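Local coordinates for 389aa long hypothetical nucleolar protein (Pyrococcus horikoshii, PDB 5ZVE) that methylates the C5 position of cytosine 72 in several tRNAs, using S-adenosyl-L-methionine as the methyl donor, at residues N221-K232 with G246-A257; L260-I270 with A307-V317. All coordinates share one frame; numbering follows the deposited sequence.

Interaction 1: N221-K232 with G246-A257; sequences NKGEIIAIDKSK and GVKNVKLVQMDA. With SAH (S-adenosyl-L-homocysteine), chain C.
I225 and V250 start a run of parallel pairing that extends to D229 and Q254. K251 N gives to I225 O at 2.7 Å, and A227 N gives to the next carbonyl, K251 O. V253 N and M255 N continue the series to A227 O and D229 O. The bond from D229 N to V253 O is weak.

Side-chain polar contacts sit at the two ends. The amide of N221 grips the turn after helix 232-245 twice. Its ND2 gives to G246 O at 3.0 Å, and that oxygen lies in the amide plane. Its OD1 accepts from K248 N at 2.9 Å, with the donor 40° above the carbonyl plane. Both bonds fix the amide's rotation. At the far end the Q254 chain is extended, its NE2 gives a weak bond to K230 O, and K232 CE lies beside its OE1.

The segments carry the two strands of a beta-alpha-beta unit in the class I methyltransferase domain, with helix 232-245 as crossover. The C-terminal end of the first strand and the loops that follow both strands hold S-adenosyl-L-homocysteine. D229 CG is anti to the backbone N (chi1 -152°), and its carboxylate faces the ribose. OD1 accepts a very short bond from SAH O2' (2.5 Å). It also takes S231 N on its anti lone pair, closing an Asx turn. D229 OD2 is held by A207 N. The adenine is bound by D256 OD1, which accepts from SAH N6 at 3.0 Å, and by A257 N, which gives to SAH N1 at 3.0 Å.

Apolar contacts line both faces. I228 CG1 presses on V253 CG2 at 3.4 Å, tight for two carbons, while its CG2 meets M255 CG. On the other face A227 CB touches both V250 CG1 and L252 CD1.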
loop_
_atom_site.group_PDB
_atom_site.type_symbol
_atom_site.label_atom_id
_atom_site.label_comp_id
_atom_site.label_asym_id
_atom_site.label_seq_id
_atom_site.Cartn_x
_atom_site.Cartn_y
_atom_site.Cartn_z
ATOM N N ASN A 221 -19.671 -5.320 -11.630
ATOM C CA ASN A 221 -19.355 -5.098 -13.038
ATOM C C ASN A 221 -20.438 -4.343 -13.810
ATOM O O ASN A 221 -20.459 -4.373 -15.038
ATOM C CB ASN A 221 -19.049 -6.432 -13.728
ATOM C CG ASN A 221 -17.568 -6.629 -13.969
ATOM O OD1 ASN A 221 -16.806 -5.664 -13.995
ATOM N ND2 ASN A 221 -17.149 -7.877 -14.149
ATOM N N LYS A 222 -21.335 -3.672 -13.093
ATOM C CA LYS A 222 -22.324 -2.810 -13.737
ATOM C C LYS A 222 -21.841 -1.358 -13.765
ATOM O O LYS A 222 -20.888 -1.000 -13.077
ATOM C CB LYS A 222 -23.671 -2.903 -13.020
ATOM C CG LYS A 222 -24.092 -4.323 -12.673
ATOM C CD LYS A 222 -24.445 -5.131 -13.913
ATOM C CE LYS A 222 -25.757 -4.661 -14.514
ATOM N NZ LYS A 222 -26.839 -4.600 -13.491
ATOM N N GLY A 223 -22.531 -0.515 -14.526
ATOM C CA GLY A 223 -22.162 0.885 -14.624
ATOM C C GLY A 223 -20.860 1.118 -15.367
ATOM O O GLY A 223 -20.455 0.319 -16.212
ATOM N N GLU A 224 -20.209 2.235 -15.066
ATOM C CA GLU A 224 -18.917 2.543 -15.664
ATOM C C GLU A 224 -18.037 3.287 -14.667
ATOM O O GLU A 224 -18.518 4.124 -13.898
ATOM C CB GLU A 224 -19.092 3.370 -16.947
ATOM C CG GLU A 224 -17.793 3.947 -17.515
ATOM C CD GLU A 224 -18.010 4.790 -18.763
ATOM O OE1 GLU A 224 -17.839 4.258 -19.882
ATOM O OE2 GLU A 224 -18.337 5.989 -18.626
ATOM N N ILE A 225 -16.751 2.955 -14.672
ATOM C CA ILE A 225 -15.774 3.649 -13.850
ATOM C C ILE A 225 -14.724 4.282 -14.746
ATOM O O ILE A 225 -14.115 3.609 -15.581
ATOM C CB ILE A 225 -15.082 2.706 -12.855
ATOM C CG1 ILE A 225 -16.116 1.929 -12.038
ATOM C CG2 ILE A 225 -14.143 3.492 -11.949
ATOM C CD1 ILE A 225 -15.514 0.778 -11.245
ATOM N N ILE A 226 -14.521 5.580 -14.582
ATOM C CA ILE A 226 -13.470 6.268 -15.308
ATOM C C ILE A 226 -12.215 6.304 -14.460
ATOM O O ILE A 226 -12.221 6.853 -13.359
ATOM C CB ILE A 226 -13.884 7.692 -15.683
ATOM C CG1 ILE A 226 -15.104 7.648 -16.601
ATOM C CG2 ILE A 226 -12.727 8.417 -16.350
ATOM C CD1 ILE A 226 -15.787 8.962 -16.750
ATOM N N ALA A 227 -11.141 5.717 -14.976
ATOM C CA ALA A 227 -9.906 5.594 -14.214
ATOM C C ALA A 227 -8.769 6.356 -14.872
ATOM O O ALA A 227 -8.399 6.087 -16.013
ATOM C CB ALA A 227 -9.535 4.134 -14.049
ATOM N N ILE A 228 -8.213 7.309 -14.134
ATOM C CA ILE A 228 -7.196 8.202 -14.669
ATOM C C ILE A 228 -5.829 7.926 -14.063
ATOM O O ILE A 228 -5.718 7.700 -12.862
ATOM C CB ILE A 228 -7.570 9.674 -14.400
ATOM C CG1 ILE A 228 -8.939 9.995 -14.997
ATOM C CG2 ILE A 228 -6.500 10.616 -14.921
ATOM C CD1 ILE A 228 -9.453 11.350 -14.622
ATOM N N ASP A 229 -4.792 7.956 -14.890
ATOM C CA ASP A 229 -3.424 7.969 -14.392
ATOM C C ASP A 229 -2.491 8.584 -15.428
ATOM O O ASP A 229 -2.744 8.495 -16.628
ATOM C CB ASP A 229 -2.947 6.567 -14.023
ATOM C CG ASP A 229 -1.896 6.587 -12.934
ATOM O OD1 ASP A 229 -0.717 6.860 -13.244
ATOM O OD2 ASP A 229 -2.248 6.332 -11.764
ATOM N N LYS A 230 -1.414 9.204 -14.960
ATOM C CA LYS A 230 -0.455 9.842 -15.854
ATOM C C LYS A 230 0.566 8.850 -16.402
ATOM O O LYS A 230 1.101 9.038 -17.494
ATOM C CB LYS A 230 0.276 10.973 -15.128
ATOM C CG LYS A 230 1.094 11.867 -16.041
ATOM C CD LYS A 230 1.896 12.892 -15.253
ATOM C CE LYS A 230 2.936 12.213 -14.365
ATOM N NZ LYS A 230 3.860 13.191 -13.716
ATOM N N SER A 231 0.814 7.782 -15.651
ATOM C CA SER A 231 1.861 6.827 -16.004
ATOM C C SER A 231 1.332 5.752 -16.945
ATOM O O SER A 231 0.383 5.039 -16.617
ATOM C CB SER A 231 2.444 6.190 -14.739
ATOM O OG SER A 231 3.519 5.321 -15.045
ATOM N N LYS A 232 1.959 5.627 -18.111
ATOM C CA LYS A 232 1.522 4.650 -19.101
ATOM C C LYS A 232 1.875 3.232 -18.666
ATOM O O LYS A 232 1.119 2.290 -18.918
ATOM C CB LYS A 232 2.137 4.955 -20.468
ATOM C CG LYS A 232 1.590 4.094 -21.602
ATOM C CD LYS A 232 2.184 4.510 -22.937
ATOM C CE LYS A 232 1.776 5.936 -23.283
ATOM N NZ LYS A 232 2.522 6.486 -24.451
ATOM N N GLY A 246 -11.080 -10.018 -14.208
ATOM C CA GLY A 246 -12.339 -10.105 -14.928
ATOM C C GLY A 246 -13.178 -8.843 -14.835
ATOM O O GLY A 246 -14.409 -8.895 -14.876
ATOM N N VAL A 247 -12.508 -7.702 -14.711
ATOM C CA VAL A 247 -13.196 -6.421 -14.599
ATOM C C VAL A 247 -13.606 -5.903 -15.980
ATOM O O VAL A 247 -12.773 -5.746 -16.867
ATOM C CB VAL A 247 -12.313 -5.381 -13.890
ATOM C CG1 VAL A 247 -12.962 -4.012 -13.938
ATOM C CG2 VAL A 247 -12.055 -5.806 -12.450
ATOM N N LYS A 248 -14.896 -5.646 -16.158
ATOM C CA LYS A 248 -15.421 -5.190 -17.442
ATOM C C LYS A 248 -16.046 -3.814 -17.281
ATOM O O LYS A 248 -16.803 -3.349 -18.131
ATOM C CB LYS A 248 -16.456 -6.181 -17.975
ATOM C CG LYS A 248 -15.931 -7.598 -18.114
ATOM C CD LYS A 248 -17.012 -8.542 -18.606
ATOM C CE LYS A 248 -16.476 -9.951 -18.797
ATOM N NZ LYS A 248 -17.489 -10.830 -19.443
ATOM N N ASN A 249 -15.700 -3.173 -16.174
ATOM C CA ASN A 249 -16.444 -2.039 -15.667
ATOM C C ASN A 249 -15.727 -0.701 -15.861
ATOM O O ASN A 249 -16.278 0.363 -15.579
ATOM C CB ASN A 249 -16.747 -2.300 -14.187
ATOM C CG ASN A 249 -17.844 -1.428 -13.656
ATOM O OD1 ASN A 249 -18.662 -0.917 -14.419
ATOM N ND2 ASN A 249 -17.923 -1.313 -12.337
ATOM N N VAL A 250 -14.495 -0.765 -16.350
ATOM C CA VAL A 250 -13.578 0.359 -16.233
ATOM C C VAL A 250 -13.128 0.925 -17.575
ATOM O O VAL A 250 -12.773 0.180 -18.491
ATOM C CB VAL A 250 -12.329 -0.046 -15.422
ATOM C CG1 VAL A 250 -11.362 1.106 -15.316
ATOM C CG2 VAL A 250 -12.741 -0.503 -14.036
ATOM N N LYS A 251 -13.162 2.251 -17.682
ATOM C CA LYS A 251 -12.605 2.959 -18.829
ATOM C C LYS A 251 -11.327 3.691 -18.434
ATOM O O LYS A 251 -11.350 4.598 -17.599
ATOM C CB LYS A 251 -13.623 3.943 -19.407
ATOM C CG LYS A 251 -13.066 4.836 -20.509
ATOM C CD LYS A 251 -12.605 4.024 -21.713
ATOM C CE LYS A 251 -12.449 4.894 -22.954
ATOM N NZ LYS A 251 -11.689 6.141 -22.673
ATOM N N LEU A 252 -10.214 3.285 -19.035
ATOM C CA LEU A 252 -8.921 3.900 -18.758
ATOM C C LEU A 252 -8.675 5.127 -19.620
ATOM O O LEU A 252 -8.856 5.094 -20.835
ATOM C CB LEU A 252 -7.788 2.895 -18.977
ATOM C CG LEU A 252 -7.245 2.123 -17.774
ATOM C CD1 LEU A 252 -8.363 1.530 -16.976
ATOM C CD2 LEU A 252 -6.319 1.026 -18.249
ATOM N N VAL A 253 -8.258 6.213 -18.981
ATOM C CA VAL A 253 -7.821 7.396 -19.705
ATOM C C VAL A 253 -6.485 7.871 -19.129
ATOM O O VAL A 253 -6.330 8.036 -17.916
ATOM C CB VAL A 253 -8.889 8.525 -19.674
ATOM C CG1 VAL A 253 -10.139 8.101 -20.426
ATOM C CG2 VAL A 253 -9.234 8.921 -18.259
ATOM N N GLN A 254 -5.511 8.055 -20.015
ATOM C CA GLN A 254 -4.207 8.575 -19.633
ATOM C C GLN A 254 -4.171 10.093 -19.762
ATOM O O GLN A 254 -4.449 10.631 -20.835
ATOM C CB GLN A 254 -3.118 7.950 -20.498
ATOM C CG GLN A 254 -1.722 8.356 -20.099
ATOM C CD GLN A 254 -0.673 7.785 -21.019
ATOM O OE1 GLN A 254 -0.983 7.022 -21.934
ATOM N NE2 GLN A 254 0.581 8.147 -20.782
ATOM N N MET A 255 -3.789 10.768 -18.680
ATOM C CA MET A 255 -3.801 12.231 -18.629
ATOM C C MET A 255 -3.328 12.756 -17.282
ATOM O O MET A 255 -3.294 12.019 -16.296
ATOM C CB MET A 255 -5.207 12.775 -18.906
ATOM C CG MET A 255 -6.126 12.708 -17.701
ATOM S SD MET A 255 -7.756 13.420 -17.977
ATOM C CE MET A 255 -7.352 15.164 -18.078
ATOM N N ASP A 256 -2.959 14.034 -17.254
ATOM C CA ASP A 256 -2.696 14.740 -16.005
ATOM C C ASP A 256 -4.031 15.030 -15.321
ATOM O O ASP A 256 -4.827 15.832 -15.810
ATOM C CB ASP A 256 -1.918 16.033 -16.272
ATOM C CG ASP A 256 -1.616 16.818 -15.005
ATOM O OD1 ASP A 256 -1.929 16.339 -13.895
ATOM O OD2 ASP A 256 -1.068 17.934 -15.122
ATOM N N ALA A 257 -4.266 14.372 -14.187
ATOM C CA ALA A 257 -5.550 14.460 -13.486
ATOM C C ALA A 257 -5.865 15.865 -12.987
ATOM O O ALA A 257 -7.016 16.183 -12.698
ATOM C CB ALA A 257 -5.576 13.488 -12.327
HETATM N N SAH C . -5.173 4.318 -6.242
HETATM C CA SAH C . -4.178 3.364 -6.719
HETATM C CB SAH C . -2.762 3.800 -6.339
HETATM C CG SAH C . -2.472 5.300 -6.432
HETATM S SD SAH C . -0.691 5.615 -6.366
HETATM C C SAH C . -4.455 1.932 -6.256
HETATM O O SAH C . -5.269 1.690 -5.364
HETATM O OXT SAH C . -3.873 0.975 -6.766
HETATM C "C5'" SAH C . -0.841 7.299 -7.028
HETATM C "C4'" SAH C . -0.907 7.371 -8.552
HETATM O "O4'" SAH C . -1.047 8.717 -8.963
HETATM C "C3'" SAH C . 0.330 6.841 -9.266
HETATM O "O3'" SAH C . -0.029 5.713 -10.030
HETATM C "C2'" SAH C . 0.761 7.944 -10.214
HETATM O "O2'" SAH C . 0.970 7.425 -11.505
HETATM C "C1'" SAH C . -0.438 8.869 -10.229
HETATM N N9 SAH C . -0.109 10.283 -10.511
HETATM C C8 SAH C . 0.929 11.037 -10.025
HETATM N N7 SAH C . 0.835 12.285 -10.544
HETATM C C5 SAH C . -0.245 12.338 -11.354
HETATM C C6 SAH C . -0.797 13.353 -12.128
HETATM N N6 SAH C . -0.246 14.564 -12.163
HETATM N N1 SAH C . -1.934 13.097 -12.864
HETATM C C2 SAH C . -2.515 11.844 -12.834
HETATM N N3 SAH C . -1.961 10.841 -12.067
HETATM C C4 SAH C . -0.844 11.087 -11.339
#

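Interaction 2: L260-I270 with A307-V317; sequences LPDLGIKADKI and AAIKSLRRGGV
A267 and L312 pair as parallel strand residues, and K269 and V317 do so further on. A267 N gives to S311 O at 2.8 Å, and R313 N gives to A267 O. Segment 307-317 then makes a type II turn from R313 to G316, while segment 260-270 turns its corner at D268. Pairing resumes beyond both. V317 N gives to D268 O, and I270 N gives to V317 O at 2.9 Å.

The contact joins the start of strand 267-273 to the end of helix 291-310 and the start of strand 316-322. The two strands are neighbours in the Rossmann-like sheet of the methyltransferase domain, and the helix leads into the second. Strand 201-203 flanks strand 267-273 on its other side.

D268 and R313 lie side by side and point the same way. D268 OD1 makes a salt bridge to R313 NH1 at 3.3 Å, with the carboxylate and guanidinium planes 58° apart. D268 OD2 accepts from V200 N. An alanine here would remove both links, and would probably leave R313 without its mate and V200 N without this acceptor. R313 CG also packs on K266 CB.

K269 runs alongside V317, its CD 3.6 Å from V317 CB, before NZ reaches D199. I270 CD1 reaches the end of the helix, 3.4 Å from A308 O, and also meets L312 CG at 3.9 Å. S311 OG is anti to the carbonyl carbon (chi1 -59°), which turns it back toward the helix, where it gives to A307 O at 2.8 Å. L260 CD2 and P261 CG close over the same OG.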
loop_
_atom_site.group_PDB
_atom_site.type_symbol
_atom_site.label_atom_id
_atom_site.label_comp_id
_atom_site.label_asym_id
_atom_site.label_seq_id
_atom_site.Cartn_x
_atom_site.Cartn_y
_atom_site.Cartn_z
ATOM N N LEU A 260 -8.381 17.559 -14.997
ATOM C CA LEU A 260 -9.651 16.825 -15.098
ATOM C C LEU A 260 -10.865 17.613 -15.622
ATOM O O LEU A 260 -11.612 17.090 -16.453
ATOM C CB LEU A 260 -10.034 16.222 -13.741
ATOM C CG LEU A 260 -11.395 15.509 -13.781
ATOM C CD1 LEU A 260 -11.384 14.319 -14.728
ATOM C CD2 LEU A 260 -11.884 15.104 -12.420
ATOM N N PRO A 261 -11.082 18.859 -15.147
ATOM C CA PRO A 261 -12.241 19.591 -15.674
ATOM C C PRO A 261 -12.236 19.804 -17.190
ATOM O O PRO A 261 -13.247 20.251 -17.723
ATOM C CB PRO A 261 -12.162 20.932 -14.941
ATOM C CG PRO A 261 -11.496 20.609 -13.661
ATOM C CD PRO A 261 -10.459 19.584 -14.023
ATOM N N ASP A 262 -11.136 19.483 -17.864
ATOM C CA ASP A 262 -11.060 19.587 -19.318
ATOM C C ASP A 262 -12.017 18.615 -20.000
ATOM O O ASP A 262 -12.443 18.848 -21.131
ATOM C CB ASP A 262 -9.632 19.340 -19.812
ATOM C CG ASP A 262 -8.696 20.489 -19.487
ATOM O OD1 ASP A 262 -9.122 21.422 -18.772
ATOM O OD2 ASP A 262 -7.535 20.462 -19.949
ATOM N N LEU A 263 -12.346 17.522 -19.318
ATOM C CA LEU A 263 -13.442 16.663 -19.760
ATOM C C LEU A 263 -14.748 17.423 -19.544
ATOM O O LEU A 263 -14.744 18.501 -18.958
ATOM C CB LEU A 263 -13.447 15.328 -19.001
ATOM C CG LEU A 263 -12.415 14.248 -19.363
ATOM C CD1 LEU A 263 -10.984 14.714 -19.147
ATOM C CD2 LEU A 263 -12.667 12.966 -18.580
ATOM N N GLY A 264 -15.872 16.881 -19.993
ATOM C CA GLY A 264 -17.116 17.612 -19.825
ATOM C C GLY A 264 -17.942 17.039 -18.699
ATOM O O GLY A 264 -19.123 17.356 -18.542
ATOM N N ILE A 265 -17.296 16.191 -17.909
ATOM C CA ILE A 265 -17.978 15.361 -16.927
ATOM C C ILE A 265 -18.193 16.047 -15.580
ATOM O O ILE A 265 -17.281 16.662 -15.031
ATOM C CB ILE A 265 -17.203 14.062 -16.720
ATOM C CG1 ILE A 265 -17.048 13.355 -18.066
ATOM C CG2 ILE A 265 -17.902 13.171 -15.707
ATOM C CD1 ILE A 265 -16.103 12.198 -18.043
ATOM N N LYS A 266 -19.407 15.932 -15.054
ATOM C CA LYS A 266 -19.681 16.278 -13.667
ATOM C C LYS A 266 -20.006 14.995 -12.910
ATOM O O LYS A 266 -21.091 14.434 -13.062
ATOM C CB LYS A 266 -20.830 17.279 -13.553
ATOM C CG LYS A 266 -20.584 18.627 -14.206
ATOM C CD LYS A 266 -21.841 19.490 -14.135
ATOM C CE LYS A 266 -21.769 20.687 -15.070
ATOM N NZ LYS A 266 -22.979 21.549 -14.951
ATOM N N ALA A 267 -19.062 14.524 -12.103
ATOM C CA ALA A 267 -19.212 13.227 -11.452
ATOM C C ALA A 267 -20.052 13.290 -10.189
ATOM O O ALA A 267 -20.093 14.306 -9.501
ATOM C CB ALA A 267 -17.846 12.643 -11.129
ATOM N N ASP A 268 -20.714 12.177 -9.892
ATOM C CA ASP A 268 -21.420 12.000 -8.632
ATOM C C ASP A 268 -20.451 11.545 -7.543
ATOM O O ASP A 268 -20.586 11.907 -6.373
ATOM C CB ASP A 268 -22.557 10.993 -8.803
ATOM C CG ASP A 268 -23.558 11.428 -9.855
ATOM O OD1 ASP A 268 -24.365 12.333 -9.560
ATOM O OD2 ASP A 268 -23.519 10.890 -10.982
ATOM N N LYS A 269 -19.472 10.745 -7.942
ATOM C CA LYS A 269 -18.515 10.187 -6.999
ATOM C C LYS A 269 -17.110 10.307 -7.546
ATOM O O LYS A 269 -16.823 9.906 -8.677
ATOM C CB LYS A 269 -18.838 8.717 -6.697
ATOM C CG LYS A 269 -20.238 8.490 -6.150
ATOM C CD LYS A 269 -20.324 8.903 -4.695
ATOM C CE LYS A 269 -21.751 8.824 -4.180
ATOM N NZ LYS A 269 -22.355 7.489 -4.407
ATOM N N ILE A 270 -16.226 10.864 -6.735
ATOM C CA ILE A 270 -14.825 10.917 -7.103
ATOM C C ILE A 270 -13.956 10.315 -6.012
ATOM O O ILE A 270 -14.068 10.680 -4.839
ATOM C CB ILE A 270 -14.365 12.359 -7.379
ATOM C CG1 ILE A 270 -14.989 12.880 -8.676
ATOM C CG2 ILE A 270 -12.864 12.415 -7.471
ATOM C CD1 ILE A 270 -14.525 14.275 -9.059
ATOM N N ALA A 307 -9.281 20.338 -8.752
ATOM C CA ALA A 307 -9.781 19.762 -9.995
ATOM C C ALA A 307 -10.963 18.826 -9.730
ATOM O O ALA A 307 -11.909 18.770 -10.518
ATOM C CB ALA A 307 -8.668 19.024 -10.723
ATOM N N ALA A 308 -10.906 18.099 -8.617
ATOM C CA ALA A 308 -11.976 17.176 -8.250
ATOM C C ALA A 308 -13.233 17.925 -7.836
ATOM O O ALA A 308 -14.337 17.586 -8.263
ATOM C CB ALA A 308 -11.523 16.263 -7.125
ATOM N N ILE A 309 -13.052 18.935 -6.993
ATOM C CA ILE A 309 -14.157 19.757 -6.513
ATOM C C ILE A 309 -14.917 20.399 -7.672
ATOM O O ILE A 309 -16.149 20.394 -7.696
ATOM C CB ILE A 309 -13.650 20.858 -5.559
ATOM C CG1 ILE A 309 -13.100 20.233 -4.273
ATOM C CG2 ILE A 309 -14.757 21.850 -5.234
ATOM C CD1 ILE A 309 -12.470 21.243 -3.330
ATOM N N LYS A 310 -14.181 20.937 -8.639
ATOM C CA LYS A 310 -14.798 21.592 -9.789
ATOM C C LYS A 310 -15.480 20.594 -10.719
ATOM O O LYS A 310 -16.359 20.964 -11.494
ATOM C CB LYS A 310 -13.756 22.392 -10.574
ATOM C CG LYS A 310 -13.257 23.641 -9.868
ATOM C CD LYS A 310 -12.457 24.538 -10.811
ATOM C CE LYS A 310 -11.262 23.806 -11.403
ATOM N NZ LYS A 310 -10.454 24.685 -12.307
ATOM N N SER A 311 -15.081 19.329 -10.637
ATOM C CA SER A 311 -15.661 18.297 -11.490
ATOM C C SER A 311 -16.757 17.512 -10.784
ATOM O O SER A 311 -17.317 16.574 -11.350
ATOM C CB SER A 311 -14.579 17.331 -11.973
ATOM O OG SER A 311 -13.564 18.005 -12.699
ATOM N N LEU A 312 -17.063 17.891 -9.549
ATOM C CA LEU A 312 -18.119 17.224 -8.798
ATOM C C LEU A 312 -19.437 17.951 -8.974
ATOM O O LEU A 312 -19.486 19.181 -8.911
ATOM C CB LEU A 312 -17.776 17.150 -7.307
ATOM C CG LEU A 312 -17.178 15.866 -6.735
ATOM C CD1 LEU A 312 -16.982 16.017 -5.233
ATOM C CD2 LEU A 312 -18.052 14.656 -7.039
ATOM N N ARG A 313 -20.504 17.197 -9.202
ATOM C CA ARG A 313 -21.834 17.780 -9.134
ATOM C C ARG A 313 -22.068 18.246 -7.710
ATOM O O ARG A 313 -21.489 17.695 -6.770
ATOM C CB ARG A 313 -22.917 16.783 -9.539
ATOM C CG ARG A 313 -22.752 16.185 -10.916
ATOM C CD ARG A 313 -23.838 15.157 -11.187
ATOM N NE ARG A 313 -25.166 15.766 -11.172
ATOM C CZ ARG A 313 -26.291 15.114 -11.446
ATOM N NH1 ARG A 313 -26.254 13.823 -11.751
ATOM N NH2 ARG A 313 -27.455 15.751 -11.409
ATOM N N ARG A 314 -22.892 19.276 -7.554
ATOM C CA ARG A 314 -23.396 19.629 -6.240
ATOM C C ARG A 314 -24.123 18.409 -5.698
ATOM O O ARG A 314 -24.791 17.704 -6.449
ATOM C CB ARG A 314 -24.321 20.849 -6.304
ATOM C CG ARG A 314 -23.597 22.162 -6.580
ATOM C CD ARG A 314 -24.573 23.320 -6.762
ATOM N NE ARG A 314 -25.423 23.153 -7.939
ATOM C CZ ARG A 314 -25.094 23.567 -9.160
ATOM N NH1 ARG A 314 -23.935 24.178 -9.365
ATOM N NH2 ARG A 314 -25.926 23.375 -10.174
ATOM N N GLY A 315 -23.989 18.158 -4.400
ATOM C CA GLY A 315 -24.490 16.930 -3.814
ATOM C C GLY A 315 -23.564 15.748 -4.066
ATOM O O GLY A 315 -23.812 14.639 -3.592
ATOM N N GLY A 316 -22.489 15.985 -4.808
ATOM C CA GLY A 316 -21.538 14.934 -5.117
ATOM C C GLY A 316 -20.610 14.612 -3.963
ATOM O O GLY A 316 -20.475 15.389 -3.018
ATOM N N VAL A 317 -19.949 13.465 -4.057
ATOM C CA VAL A 317 -19.123 12.969 -2.967
ATOM C C VAL A 317 -17.675 12.774 -3.403
ATOM O O VAL A 317 -17.396 12.180 -4.449
ATOM C CB VAL A 317 -19.663 11.640 -2.419
ATOM C CG1 VAL A 317 -18.711 11.061 -1.371
ATOM C CG2 VAL A 317 -21.056 11.837 -1.846
#

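How the interactions relate
Interaction 1 closes before interaction 2 opens along the chain, and strand 250-254 is followed directly by strand 267-273. The centres of the two contacts are about 15 Å apart. Both build one sheet of the methyltransferase domain, where strand 201-203 lies between strands 225-229 and 267-273 and pairs with each. The contacts also touch directly. I226 CD1 packs on I265 CD1 at 3.5 Å, and I228 CD1 on L260 CD1 at 3.5 Å. A257 O lies against A307 CB. Interaction 1 supplies residues that bind the ribose and adenine of S-adenosyl-L-homocysteine. Interaction 2 stands further from the cofactor and joins neighbouring strands of the same sheet to helix 291-310.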